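Long-range contacts in phosphate-binding protein (Unidentified prokaryotic organism, PDB 3W9V), which binds inorganic phosphate, and belongs to the PstS family of solute-binding proteins that serve phosphate transport: residues A7-K12 with Y210-F215; V137-E142 with A183-A188; G145-F150 with T169-S174. The protein carries 1 engineered substitution. One frame throughout, in Å; residues are numbered along the deposited sequence.

Contact 1 (A7-K12 with Y210-F215); sequences ATLPQK and YMSPDF. Engineered in segment 210-215: Met211 (natural residue Ile). With PO4 (phosphate ion), chain C.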
ATOM      1  N   ALA A   7      -0.749  -8.458   1.396  1.00  5.35           N
ATOM      2  CA  ALA A   7      -1.179  -7.158   1.906  1.00  6.11           C
ATOM      3  C   ALA A   7      -2.627  -7.133   2.390  1.00  5.12           C
ATOM      4  O   ALA A   7      -3.541  -7.532   1.662  1.00  5.68           O
ATOM      5  CB  ALA A   7      -0.998  -6.108   0.829  1.00  6.66           C
ATOM      6  N   THR A   8      -2.839  -6.628   3.601  1.00  5.53           N
ATOM      7  CA  THR A   8      -4.185  -6.387   4.105  1.00  6.24           C
ATOM      8  C   THR A   8      -4.784  -5.060   3.647  1.00  5.81           C
ATOM      9  O   THR A   8      -6.007  -4.944   3.592  1.00  6.09           O
ATOM     10  CB  THR A   8      -4.292  -6.486   5.648  1.00  6.32           C
ATOM     11  OG1 THR A   8      -3.622  -5.380   6.273  1.00  6.01           O
ATOM     12  CG2 THR A   8      -3.730  -7.807   6.153  1.00  7.12           C
ATOM     13  N   LEU A   9      -3.957  -4.061   3.337  1.00  5.79           N
ATOM     14  CA  LEU A   9      -4.479  -2.769   2.902  1.00  6.28           C
ATOM     15  C   LEU A   9      -5.582  -2.880   1.822  1.00  6.26           C
ATOM     16  O   LEU A   9      -6.621  -2.235   1.958  1.00  6.73           O
ATOM     17  CB  LEU A   9      -3.337  -1.812   2.514  1.00  6.27           C
ATOM     18  CG  LEU A   9      -3.700  -0.487   1.838  1.00  6.40           C
ATOM     19  CD1 LEU A   9      -2.724   0.591   2.256  1.00  8.55           C
ATOM     20  CD2 LEU A   9      -3.709  -0.635   0.319  1.00  7.32           C
ATOM     21  N   PRO A  10      -5.388  -3.729   0.784  1.00  5.82           N
ATOM     22  CA  PRO A  10      -6.404  -3.867  -0.268  1.00  5.95           C
ATOM     23  C   PRO A  10      -7.222  -5.158  -0.158  1.00  6.40           C
ATOM     24  O   PRO A  10      -7.897  -5.536  -1.122  1.00  6.39           O
ATOM     25  CB  PRO A  10      -5.548  -3.936  -1.528  1.00  6.81           C
ATOM     26  CG  PRO A  10      -4.355  -4.750  -1.071  1.00  7.56           C
ATOM     27  CD  PRO A  10      -4.117  -4.363   0.372  1.00  6.10           C
ATOM     28  N   GLN A  11      -7.171  -5.843   0.979  1.00  6.16           N
ATOM     29  CA  GLN A  11      -7.809  -7.151   1.056  0.50  2.90           C
ATOM     30  C   GLN A  11      -9.317  -7.121   0.807  1.00  7.11           C
ATOM     31  O   GLN A  11      -9.856  -8.038   0.198  1.00  7.01           O
ATOM     32  CB  GLN A  11      -7.477  -7.859   2.370  1.00  9.34           C
ATOM     33  CG  GLN A  11      -8.258  -7.415   3.581  1.00 10.95           C
ATOM     34  CD  GLN A  11      -7.946  -8.276   4.791  1.00 11.54           C
ATOM     35  OE1 GLN A  11      -6.801  -8.680   5.002  1.00 13.79           O
ATOM     36  NE2 GLN A  11      -8.966  -8.572   5.587  1.00 18.84           N
ATOM     37  N   LYS A  12     -10.002  -6.076   1.255  1.00  7.24           N
ATOM     38  CA  LYS A  12     -11.443  -6.026   1.043  1.00  7.50           C
ATOM     39  C   LYS A  12     -11.782  -5.770  -0.423  1.00  6.77           C
ATOM     40  O   LYS A  12     -12.822  -6.214  -0.912  1.00  7.87           O
ATOM     41  CB  LYS A  12     -12.097  -5.007   1.969  1.00  8.04           C
ATOM     42  CG  LYS A  12     -11.894  -5.358   3.434  1.00 11.49           C
ATOM     43  CD  LYS A  12     -12.789  -4.562   4.362  1.00 14.26           C
ATOM     44  CE  LYS A  12     -12.358  -3.118   4.414  1.00 13.32           C
ATOM     45  NZ  LYS A  12     -13.273  -2.311   5.266  1.00 17.06           N
ATOM     46  N   TYR A 210      -2.148   5.079  11.542  1.00  6.87           N
ATOM     47  CA  TYR A 210      -2.069   5.236  10.093  1.00  7.07           C
ATOM     48  C   TYR A 210      -2.756   4.004   9.488  1.00  7.13           C
ATOM     49  O   TYR A 210      -2.684   2.907  10.057  1.00  7.08           O
ATOM     50  CB  TYR A 210      -0.601   5.367   9.642  1.00  7.20           C
ATOM     51  CG  TYR A 210       0.272   4.208  10.068  1.00  6.32           C
ATOM     52  CD1 TYR A 210       0.517   3.147   9.203  1.00  6.76           C
ATOM     53  CD2 TYR A 210       0.845   4.165  11.336  1.00  6.85           C
ATOM     54  CE1 TYR A 210       1.307   2.074   9.586  1.00  6.92           C
ATOM     55  CE2 TYR A 210       1.635   3.095  11.732  1.00  6.75           C
ATOM     56  CZ  TYR A 210       1.868   2.054  10.854  1.00  6.31           C
ATOM     57  OH  TYR A 210       2.649   0.994  11.267  1.00  7.03           O
ATOM     58  N   MET A 211      -3.437   4.164   8.354  1.00  6.54           N
ATOM     59  CA  MET A 211      -4.357   3.113   7.938  1.00  6.65           C
ATOM     60  C   MET A 211      -4.780   3.167   6.476  1.00  6.35           C
ATOM     61  O   MET A 211      -4.987   4.241   5.910  1.00  6.69           O
ATOM     62  CB  MET A 211      -5.611   3.193   8.821  1.00  6.99           C
ATOM     63  CG  MET A 211      -6.660   2.108   8.596  1.00  7.85           C
ATOM     64  SD  MET A 211      -6.050   0.423   8.836  1.00  7.42           S
ATOM     65  CE  MET A 211      -5.351   0.549  10.473  1.00  8.63           C
ATOM     66  N   SER A 212      -4.957   1.988   5.885  1.00  6.08           N
ATOM     67  CA  SER A 212      -5.655   1.853   4.610  1.00  6.40           C
ATOM     68  C   SER A 212      -6.961   2.650   4.621  1.00  6.61           C
ATOM     69  O   SER A 212      -7.738   2.535   5.562  1.00  7.18           O
ATOM     70  CB  SER A 212      -6.007   0.388   4.392  1.00  6.84           C
ATOM     71  OG  SER A 212      -6.921   0.276   3.317  1.00  6.96           O
ATOM     72  N   PRO A 213      -7.232   3.442   3.575  1.00  6.47           N
ATOM     73  CA  PRO A 213      -8.475   4.220   3.593  1.00  7.28           C
ATOM     74  C   PRO A 213      -9.728   3.343   3.542  1.00  7.93           C
ATOM     75  O   PRO A 213     -10.787   3.806   3.962  1.00  9.08           O
ATOM     76  CB  PRO A 213      -8.359   5.099   2.340  1.00  8.57           C
ATOM     77  CG  PRO A 213      -7.446   4.334   1.428  1.00  9.08           C
ATOM     78  CD  PRO A 213      -6.450   3.670   2.349  1.00  7.82           C
ATOM     79  N   ASP A 214      -9.604   2.107   3.069  1.00  6.95           N
ATOM     80  CA  ASP A 214     -10.733   1.181   3.022  1.00  8.09           C
ATOM     81  C   ASP A 214     -11.096   0.686   4.423  1.00  8.15           C
ATOM     82  O   ASP A 214     -12.216   0.234   4.650  1.00 10.13           O
ATOM     83  CB  ASP A 214     -10.384   0.002   2.105  1.00  7.54           C
ATOM     84  CG  ASP A 214     -11.606  -0.753   1.596  1.00  7.85           C
ATOM     85  OD1 ASP A 214     -12.747  -0.238   1.671  1.00  9.15           O
ATOM     86  OD2 ASP A 214     -11.401  -1.877   1.087  1.00  9.30           O
ATOM     87  N   PHE A 215     -10.149   0.755   5.354  1.00  8.21           N
ATOM     88  CA  PHE A 215     -10.382   0.323   6.734  1.00  8.26           C
ATOM     89  C   PHE A 215     -10.596   1.494   7.692  1.00  8.80           C
ATOM     90  O   PHE A 215     -11.127   1.310   8.789  1.00  9.36           O
ATOM     91  CB  PHE A 215      -9.189  -0.490   7.257  1.00  8.45           C
ATOM     92  CG  PHE A 215      -9.127  -1.902   6.744  1.00  7.06           C
ATOM     93  CD1 PHE A 215      -9.605  -2.948   7.514  1.00  9.50           C
ATOM     94  CD2 PHE A 215      -8.554  -2.188   5.517  1.00  7.63           C
ATOM     95  CE1 PHE A 215      -9.538  -4.253   7.060  1.00 12.11           C
ATOM     96  CE2 PHE A 215      -8.481  -3.491   5.060  1.00  9.01           C
ATOM     97  CZ  PHE A 215      -8.969  -4.523   5.833  1.00 10.32           C
TER
HETATM   98  P   PO4 C 401      -0.222  -4.456   4.706  1.00  5.25           P
HETATM   99  O1  PO4 C 401      -1.079  -5.471   5.443  1.00  5.33           O
HETATM  100  O2  PO4 C 401       0.002  -3.212   5.556  1.00  5.56           O
HETATM  101  O3  PO4 C 401       1.115  -5.065   4.302  1.00  5.51           O
HETATM  102  O4  PO4 C 401      -0.997  -4.064   3.454  1.00  5.95           O
HETATM  103  O   HOH W   1      -9.186  -3.349   1.342  1.00  8.49           O
HETATM  104  O   HOH W   2     -14.821  -1.834   2.264  1.00 20.96           O
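Lys12 lies across the Phe215 ring, its CE 3.8 Å from the centroid and almost straight above it. A bend at chi3 (-70°) keeps Lys12 NZ above the ring and brings it to 2.8 Å from Asp214 O, which it meets from above the carbonyl plane. A long side chain ending in an amine suits both tasks: NZ is still 4.4 Å from the centroid of the Phe215 ring, a cation-pi contact, and the aliphatic carbons pack on the aromatic face. Gln11 comes in at the edge of the same ring, near its plane, with CG 3.7 Å from Phe215 CZ.

This packing lies beside the phosphate cleft of a binding protein of the PBP superfamily. Residues 7-12 follow strand 4-6, and a type I turn from Thr8 to Gln11 leads into the next helix; the backbone N of Thr8 and of Leu9 both donate to the phosphate. Leu9 also packs against Ser212: its CG rests 3.6 Å from Ser212 CB, and its O takes a hydrogen bond of 2.9 Å from Ser212 OG. That small hydroxyl also accepts from Asp214 N, forming an ST turn. One water joins Leu9 O, Lys12 N and Asp214 OD2, a carboxylate oxygen that Asn337 holds as well.

Contact 2 (V137-E142 with A183-A188); sequences VVYRAE and AGAVAA. With PO4 (phosphate ion), chain C.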
ATOM      1  N   VAL A 137      -0.296   6.194  20.307  1.00  8.38           N
ATOM      2  CA  VAL A 137      -0.088   5.706  18.950  1.00  8.59           C
ATOM      3  C   VAL A 137      -0.310   4.199  18.863  1.00  7.65           C
ATOM      4  O   VAL A 137       0.198   3.437  19.690  1.00  9.70           O
ATOM      5  CB  VAL A 137       1.332   6.070  18.450  1.00  8.71           C
ATOM      6  CG1 VAL A 137       1.663   5.333  17.165  1.00  9.61           C
ATOM      7  CG2 VAL A 137       1.451   7.576  18.255  1.00  9.70           C
ATOM      8  N   VAL A 138      -1.087   3.779  17.867  1.00  8.12           N
ATOM      9  CA  VAL A 138      -1.232   2.371  17.530  1.00  7.59           C
ATOM     10  C   VAL A 138      -0.486   2.145  16.224  1.00  6.77           C
ATOM     11  O   VAL A 138      -0.590   2.953  15.299  1.00  8.48           O
ATOM     12  CB  VAL A 138      -2.713   1.975  17.361  1.00  8.27           C
ATOM     13  CG1 VAL A 138      -2.841   0.470  17.168  1.00  8.72           C
ATOM     14  CG2 VAL A 138      -3.528   2.433  18.563  1.00  9.53           C
ATOM     15  N   TYR A 139       0.281   1.065  16.146  1.00  6.77           N
ATOM     16  CA  TYR A 139       1.068   0.791  14.953  1.00  6.47           C
ATOM     17  C   TYR A 139       1.021  -0.700  14.617  1.00  6.86           C
ATOM     18  O   TYR A 139       0.576  -1.525  15.428  1.00  7.25           O
ATOM     19  CB  TYR A 139       2.522   1.277  15.131  1.00  7.28           C
ATOM     20  CG  TYR A 139       3.258   0.565  16.243  1.00  7.29           C
ATOM     21  CD1 TYR A 139       4.033  -0.553  15.975  1.00  7.84           C
ATOM     22  CD2 TYR A 139       3.163   0.998  17.566  1.00  7.58           C
ATOM     23  CE1 TYR A 139       4.697  -1.225  16.983  1.00  7.73           C
ATOM     24  CE2 TYR A 139       3.823   0.323  18.588  1.00  8.58           C
ATOM     25  CZ  TYR A 139       4.588  -0.791  18.284  1.00  7.13           C
ATOM     26  OH  TYR A 139       5.261  -1.491  19.270  1.00  8.25           O
ATOM     27  N   ARG A 140       1.476  -1.046  13.419  1.00  6.49           N
ATOM     28  CA  ARG A 140       1.487  -2.442  12.993  1.00  6.88           C
ATOM     29  C   ARG A 140       2.685  -3.182  13.576  1.00  6.71           C
ATOM     30  O   ARG A 140       3.829  -2.759  13.407  1.00  6.83           O
ATOM     31  CB  ARG A 140       1.501  -2.536  11.469  1.00  6.76           C
ATOM     32  CG  ARG A 140       0.190  -2.100  10.841  1.00  6.83           C
ATOM     33  CD  ARG A 140      -0.889  -3.183  10.940  1.00  7.01           C
ATOM     34  NE  ARG A 140      -0.547  -4.314  10.088  1.00  7.03           N
ATOM     35  CZ  ARG A 140      -0.719  -4.346   8.770  1.00  6.52           C
ATOM     36  NH1 ARG A 140      -1.293  -3.338   8.119  1.00  6.22           N
ATOM     37  NH2 ARG A 140      -0.316  -5.415   8.103  1.00  6.69           N
ATOM     38  N   ALA A 141       2.406  -4.290  14.256  1.00  6.74           N
ATOM     39  CA  ALA A 141       3.439  -5.095  14.888  1.00  7.31           C
ATOM     40  C   ALA A 141       4.348  -5.747  13.862  1.00  7.08           C
ATOM     41  O   ALA A 141       5.545  -5.891  14.092  1.00  8.00           O
ATOM     42  CB  ALA A 141       2.791  -6.170  15.752  1.00  9.78           C
ATOM     43  N   GLU A 142       3.755  -6.169  12.751  1.00  7.52           N
ATOM     44  CA  GLU A 142       4.422  -7.034  11.788  1.00  7.22           C
ATOM     45  C   GLU A 142       4.886  -6.281  10.540  1.00  6.69           C
ATOM     46  O   GLU A 142       4.606  -5.087  10.378  1.00  7.36           O
ATOM     47  CB  GLU A 142       3.506  -8.215  11.417  1.00  8.60           C
ATOM     48  CG  GLU A 142       2.445  -7.961  10.327  1.00  8.78           C
ATOM     49  CD  GLU A 142       1.225  -7.131  10.755  1.00  9.72           C
ATOM     50  OE1 GLU A 142       1.316  -6.283  11.664  1.00 12.21           O
ATOM     51  OE2 GLU A 142       0.157  -7.302  10.137  1.00  8.93           O
ATOM     52  N   ALA A 183       4.857   7.119  24.823  1.00 15.99           N
ATOM     53  CA  ALA A 183       4.330   6.494  26.025  1.00 19.72           C
ATOM     54  C   ALA A 183       3.183   5.555  25.678  1.00 15.85           C
ATOM     55  O   ALA A 183       2.170   5.979  25.121  1.00 18.09           O
ATOM     56  CB  ALA A 183       3.869   7.553  27.015  1.00 20.55           C
ATOM     57  N   GLY A 184       3.360   4.277  26.002  1.00 17.62           N
ATOM     58  CA  GLY A 184       2.314   3.285  25.846  1.00 19.31           C
ATOM     59  C   GLY A 184       1.822   3.051  24.432  1.00 15.80           C
ATOM     60  O   GLY A 184       0.653   2.737  24.235  1.00 15.40           O
ATOM     61  N   ALA A 185       2.698   3.194  23.444  1.00 12.02           N
ATOM     62  CA  ALA A 185       2.315   2.869  22.072  1.00 10.80           C
ATOM     63  C   ALA A 185       1.916   1.397  21.985  1.00 11.12           C
ATOM     64  O   ALA A 185       2.525   0.549  22.639  1.00 12.92           O
ATOM     65  CB  ALA A 185       3.448   3.177  21.117  1.00 11.80           C
ATOM     66  N   VAL A 186       0.896   1.108  21.183  1.00  9.62           N
ATOM     67  CA  VAL A 186       0.303  -0.225  21.096  1.00  9.76           C
ATOM     68  C   VAL A 186       0.540  -0.842  19.722  1.00  7.52           C
ATOM     69  O   VAL A 186       0.242  -0.217  18.706  1.00  9.52           O
ATOM     70  CB  VAL A 186      -1.223  -0.150  21.335  1.00 13.49           C
ATOM     71  CG1 VAL A 186      -1.887  -1.506  21.101  1.00 13.82           C
ATOM     72  CG2 VAL A 186      -1.517   0.372  22.735  1.00 16.19           C
ATOM     73  N   ALA A 187       1.060  -2.066  19.696  1.00  8.13           N
ATOM     74  CA  ALA A 187       1.227  -2.820  18.452  1.00  8.27           C
ATOM     75  C   ALA A 187       0.046  -3.758  18.225  1.00  8.91           C
ATOM     76  O   ALA A 187      -0.424  -4.409  19.161  1.00  9.84           O
ATOM     77  CB  ALA A 187       2.506  -3.623  18.494  1.00  9.75           C
ATOM     78  N   ALA A 188      -0.418  -3.842  16.981  1.00  7.70           N
ATOM     79  CA  ALA A 188      -1.461  -4.798  16.620  1.00  7.56           C
ATOM     80  C   ALA A 188      -1.172  -5.387  15.246  1.00  7.20           C
ATOM     81  O   ALA A 188      -0.396  -4.832  14.471  1.00  8.73           O
ATOM     82  CB  ALA A 188      -2.832  -4.131  16.644  1.00 10.12           C
TER
HETATM   83  P   PO4 C 401      -0.222  -4.456   4.706  1.00  5.25           P
HETATM   84  O1  PO4 C 401      -1.079  -5.471   5.443  1.00  5.33           O
HETATM   85  O2  PO4 C 401       0.002  -3.212   5.556  1.00  5.56           O
HETATM   86  O3  PO4 C 401       1.115  -5.065   4.302  1.00  5.51           O
HETATM   87  O4  PO4 C 401      -0.997  -4.064   3.454  1.00  5.95           O
HETATM   88  O   HOH W   3       1.955   6.485  22.160  1.00 10.55           O
HETATM   89  O   HOH W   4       4.979  -0.828  21.848  1.00 12.79           O
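Tyr139 lays one face of its ring over Ala187, whose CB comes within 3.5 Å of Tyr139 CZ. With chi1 near 63°, CG sits between the backbone N and the carbonyl carbon, which folds the ring across the neighbouring strand; alanine is small enough to fit beneath it. Ala185 CB meets the ring edge, 3.8 Å from Tyr139 CE2, and a water links the hydroxyl to Ala185 O.

Under the ring runs the parallel ladder joining strands 137-140 and 186-188, whose directions differ by 32°. Val186 N donates to Val137 O, Tyr139 N to Val186 O at 2.9 Å, Ala188 N to Tyr139 O, and Ala141 N to Ala188 O. Val138 and Val186, beta-branched and apolar, share the other face. Strand 136-140 is the middle one of three, and from its last residue, Arg140, the side chain reaches the phosphate: NH2 donates to O1 at 2.8 Å and NH1 to O2 at 2.9 Å. Glu142 holds the guanidinium side-on, NE to OE1 at 3.1 Å and NH2 to OE2 at 2.8 Å; Gly190 N in turn donates to OE2.

A leucine in place of Arg140 has no donors, and would probably leave the phosphate more weakly held and the Glu142 carboxylate without its counter-charge. Gripped by NE and NH2, the guanidinium is held against rotation, and the carboxylate probably balances part of its charge beside the anionic ligand.

Contact 3 (G145-F150 with T169-S174); sequences GTTELF and TTFANS. With PO4 (phosphate ion), chain C.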
ATOM      1  N   GLY A 145       3.231  -3.317   4.462  1.00  5.29           N
ATOM      2  CA  GLY A 145       3.337  -2.372   3.368  1.00  5.35           C
ATOM      3  C   GLY A 145       2.720  -1.023   3.696  1.00  5.36           C
ATOM      4  O   GLY A 145       3.197   0.012   3.230  1.00  5.70           O
ATOM      5  N   THR A 146       1.672  -1.014   4.512  1.00  5.36           N
ATOM      6  CA  THR A 146       1.119   0.255   4.981  1.00  5.80           C
ATOM      7  C   THR A 146       2.200   1.018   5.758  1.00  5.48           C
ATOM      8  O   THR A 146       2.377   2.227   5.581  1.00  5.97           O
ATOM      9  CB  THR A 146      -0.140   0.073   5.858  1.00  6.13           C
ATOM     10  OG1 THR A 146      -1.084  -0.783   5.199  1.00  5.45           O
ATOM     11  CG2 THR A 146      -0.806   1.418   6.116  1.00  7.14           C
ATOM     12  N   THR A 147       2.928   0.308   6.612  1.00  5.55           N
ATOM     13  CA  THR A 147       4.061   0.917   7.301  1.00  5.72           C
ATOM     14  C   THR A 147       5.101   1.457   6.318  1.00  5.03           C
ATOM     15  O   THR A 147       5.635   2.546   6.519  1.00  5.73           O
ATOM     16  CB  THR A 147       4.723  -0.059   8.282  1.00  6.18           C
ATOM     17  OG1 THR A 147       3.764  -0.426   9.277  1.00  6.16           O
ATOM     18  CG2 THR A 147       5.925   0.586   8.966  1.00  6.89           C
ATOM     19  N   GLU A 148       5.406   0.706   5.264  1.00  5.92           N
ATOM     20  CA  GLU A 148       6.387   1.174   4.292  1.00  6.43           C
ATOM     21  C   GLU A 148       5.907   2.454   3.609  1.00  5.65           C
ATOM     22  O   GLU A 148       6.666   3.422   3.489  1.00  6.21           O
ATOM     23  CB  GLU A 148       6.709   0.093   3.256  1.00  6.49           C
ATOM     24  CG  GLU A 148       7.785   0.522   2.268  1.00  7.31           C
ATOM     25  CD  GLU A 148       8.240  -0.613   1.375  1.00  6.21           C
ATOM     26  OE1 GLU A 148       8.734  -1.624   1.925  1.00  7.17           O
ATOM     27  OE2 GLU A 148       8.104  -0.484   0.133  1.00  7.35           O
ATOM     28  N   LEU A 149       4.653   2.474   3.163  1.00  5.71           N
ATOM     29  CA  LEU A 149       4.109   3.673   2.532  1.00  6.19           C
ATOM     30  C   LEU A 149       4.124   4.877   3.465  1.00  5.73           C
ATOM     31  O   LEU A 149       4.407   6.000   3.040  1.00  6.28           O
ATOM     32  CB  LEU A 149       2.677   3.425   2.056  1.00  6.35           C
ATOM     33  CG  LEU A 149       2.507   2.418   0.921  1.00  6.26           C
ATOM     34  CD1 LEU A 149       1.026   2.219   0.610  1.00  8.69           C
ATOM     35  CD2 LEU A 149       3.274   2.857  -0.320  1.00  9.56           C
ATOM     36  N   PHE A 150       3.798   4.645   4.735  1.00  5.97           N
ATOM     37  CA  PHE A 150       3.727   5.720   5.728  1.00  6.03           C
ATOM     38  C   PHE A 150       5.117   6.230   6.124  1.00  5.89           C
ATOM     39  O   PHE A 150       5.359   7.443   6.152  1.00  6.27           O
ATOM     40  CB  PHE A 150       2.948   5.220   6.951  1.00  6.87           C
ATOM     41  CG  PHE A 150       2.725   6.258   8.027  1.00  6.11           C
ATOM     42  CD1 PHE A 150       2.125   7.473   7.745  1.00  7.48           C
ATOM     43  CD2 PHE A 150       3.080   5.987   9.338  1.00  7.85           C
ATOM     44  CE1 PHE A 150       1.901   8.406   8.752  1.00  8.15           C
ATOM     45  CE2 PHE A 150       2.858   6.916  10.340  1.00  7.82           C
ATOM     46  CZ  PHE A 150       2.269   8.120  10.045  1.00  8.36           C
ATOM     47  N   THR A 169       9.314  -1.626   6.792  1.00  6.44           N
ATOM     48  CA  THR A 169       8.042  -2.320   6.955  1.00  6.82           C
ATOM     49  C   THR A 169       7.705  -2.579   8.420  1.00  6.46           C
ATOM     50  O   THR A 169       6.605  -3.050   8.723  1.00  6.48           O
ATOM     51  CB  THR A 169       8.022  -3.671   6.224  1.00  6.82           C
ATOM     52  OG1 THR A 169       9.044  -4.515   6.768  1.00  9.06           O
ATOM     53  CG2 THR A 169       8.240  -3.491   4.730  1.00  8.63           C
ATOM     54  N   THR A 170       8.651  -2.297   9.317  1.00  6.53           N
ATOM     55  CA  THR A 170       8.439  -2.506  10.746  1.00  7.11           C
ATOM     56  C   THR A 170       8.496  -1.167  11.472  1.00  6.40           C
ATOM     57  O   THR A 170       9.571  -0.603  11.677  1.00  7.29           O
ATOM     58  CB  THR A 170       9.471  -3.486  11.313  1.00  7.73           C
ATOM     59  OG1 THR A 170      10.786  -3.101  10.897  1.00 19.30           O
ATOM     60  CG2 THR A 170       9.197  -4.841  10.761  1.00  8.05           C
ATOM     61  N   PHE A 171       7.335  -0.653  11.858  1.00  6.74           N
ATOM     62  CA  PHE A 171       7.256   0.693  12.418  1.00  6.73           C
ATOM     63  C   PHE A 171       8.164   0.886  13.625  1.00  6.22           C
ATOM     64  O   PHE A 171       8.773   1.948  13.794  1.00  6.46           O
ATOM     65  CB  PHE A 171       5.818   1.090  12.776  1.00  7.05           C
ATOM     66  CG  PHE A 171       5.711   2.525  13.202  1.00  6.85           C
ATOM     67  CD1 PHE A 171       5.726   3.540  12.256  1.00  8.76           C
ATOM     68  CD2 PHE A 171       5.663   2.868  14.546  1.00  7.99           C
ATOM     69  CE1 PHE A 171       5.672   4.875  12.641  1.00  9.31           C
ATOM     70  CE2 PHE A 171       5.604   4.198  14.937  1.00  8.37           C
ATOM     71  CZ  PHE A 171       5.607   5.202  13.984  1.00 10.05           C
ATOM     72  N   ALA A 172       8.273  -0.151  14.453  1.00  6.36           N
ATOM     73  CA  ALA A 172       9.104  -0.082  15.653  1.00  6.83           C
ATOM     74  C   ALA A 172      10.584   0.167  15.350  1.00  6.18           C
ATOM     75  O   ALA A 172      11.337   0.546  16.244  1.00  7.88           O
ATOM     76  CB  ALA A 172       8.952  -1.341  16.475  1.00  7.61           C
ATOM     77  N   ASN A 173      11.000  -0.069  14.110  1.00  6.62           N
ATOM     78  CA  ASN A 173      12.375   0.160  13.673  1.00  7.08           C
ATOM     79  C   ASN A 173      12.570   1.470  12.920  1.00  6.78           C
ATOM     80  O   ASN A 173      13.679   1.746  12.472  1.00  8.65           O
ATOM     81  CB  ASN A 173      12.842  -0.967  12.745  1.00  8.53           C
ATOM     82  CG  ASN A 173      12.952  -2.307  13.438  1.00  7.39           C
ATOM     83  OD1 ASN A 173      13.193  -2.396  14.642  1.00  9.26           O
ATOM     84  ND2 ASN A 173      12.802  -3.371  12.660  1.00 11.67           N
ATOM     85  N   SER A 174      11.520   2.266  12.751  1.00  5.94           N
ATOM     86  CA  SER A 174      11.632   3.449  11.906  1.00  5.74           C
ATOM     87  C   SER A 174      12.383   4.624  12.534  1.00  6.26           C
ATOM     88  O   SER A 174      13.381   5.089  11.982  1.00  6.59           O
ATOM     89  CB  SER A 174      10.257   3.910  11.420  1.00  6.63           C
ATOM     90  OG  SER A 174      10.400   5.026  10.549  1.00  6.26           O
TER
HETATM   91  P   PO4 C 401      -0.222  -4.456   4.706  1.00  5.25           P
HETATM   92  O1  PO4 C 401      -1.079  -5.471   5.443  1.00  5.33           O
HETATM   93  O2  PO4 C 401       0.002  -3.212   5.556  1.00  5.56           O
HETATM   94  O3  PO4 C 401       1.115  -5.065   4.302  1.00  5.51           O
HETATM   95  O4  PO4 C 401      -0.997  -4.064   3.454  1.00  5.95           O
HETATM   96  O   HOH W   5       4.981  -2.205  10.981  1.00  6.97           O
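The first turns of helix 145-157 run past the returning chain at 169-174, with the CA atoms of Glu148 and Thr169 only 4.7 Å apart; beyond Thr170 the second segment coils into a short 3-10 turn, 171-173. Both belong to the long beta-alpha-beta connection between the parallel strands 136-140 and 186-188. The helix also presents its N-terminus to the phosphate, a classic way of binding an anion with backbone amides: Gly145 N donates to phosphate O3 at 2.7 Å, while Thr146 supplies both its N and its OG1 to O2. Glycine offers its amide alone, and threonine adds a hydroxyl donor.

No direct hydrogen bond crosses between the segments; packing and one water join them. Thr147 has chi1 of -62°, which sets CG2 anti to the backbone N and turns this methyl toward residues 169-174, to 3.4 Å from Phe171 N and 3.8 Å from Phe171 CB, at the edge of the aromatic ring. Further along the helix, the edge of the Phe150 ring approaches Phe171, CE2 to CE1 at 4.2 Å; Phe150 also stacks with Tyr210 and meets Phe116 edge-to-face, so flat apolar groups suit this buried corner. Glu148 and Thr169 run alongside each other in the same direction, with Glu148 OE1 3.4 Å from Thr169 CG2. The carboxylate finds its polar partners elsewhere, in Ser62, Lys63 N and Arg152. Thr147 OG1, hydrogen-bonded to Tyr210 OH, also touches a water 2.7 Å away that accepts from Phe171 N.

In the fold
All three contacts reach a single phosphate. Along the chain, contact 1 encloses the other two and contact 3 falls within contact 2: strand 136-140, helix 145-157 and strand 186-188 follow in order before 210-215 returns to 7-12. The centres of contacts 2 and 3 are about 11 Å apart, those of 1 and 3 about 14 Å, and those of 1 and 2 about 17 Å. Residues 7-12 extend from the five-stranded mixed sheet, while 210-215 follows strand 207-208 of the three-stranded parallel sheet on which contacts 2 and 3 build. Tyr210 of contact 1 links to contact 2 through a probable hydrogen bond of its OH with Arg140 N. The phosphate thus bridges parts of two sheets, consistent with the two-lobed cleft of this family.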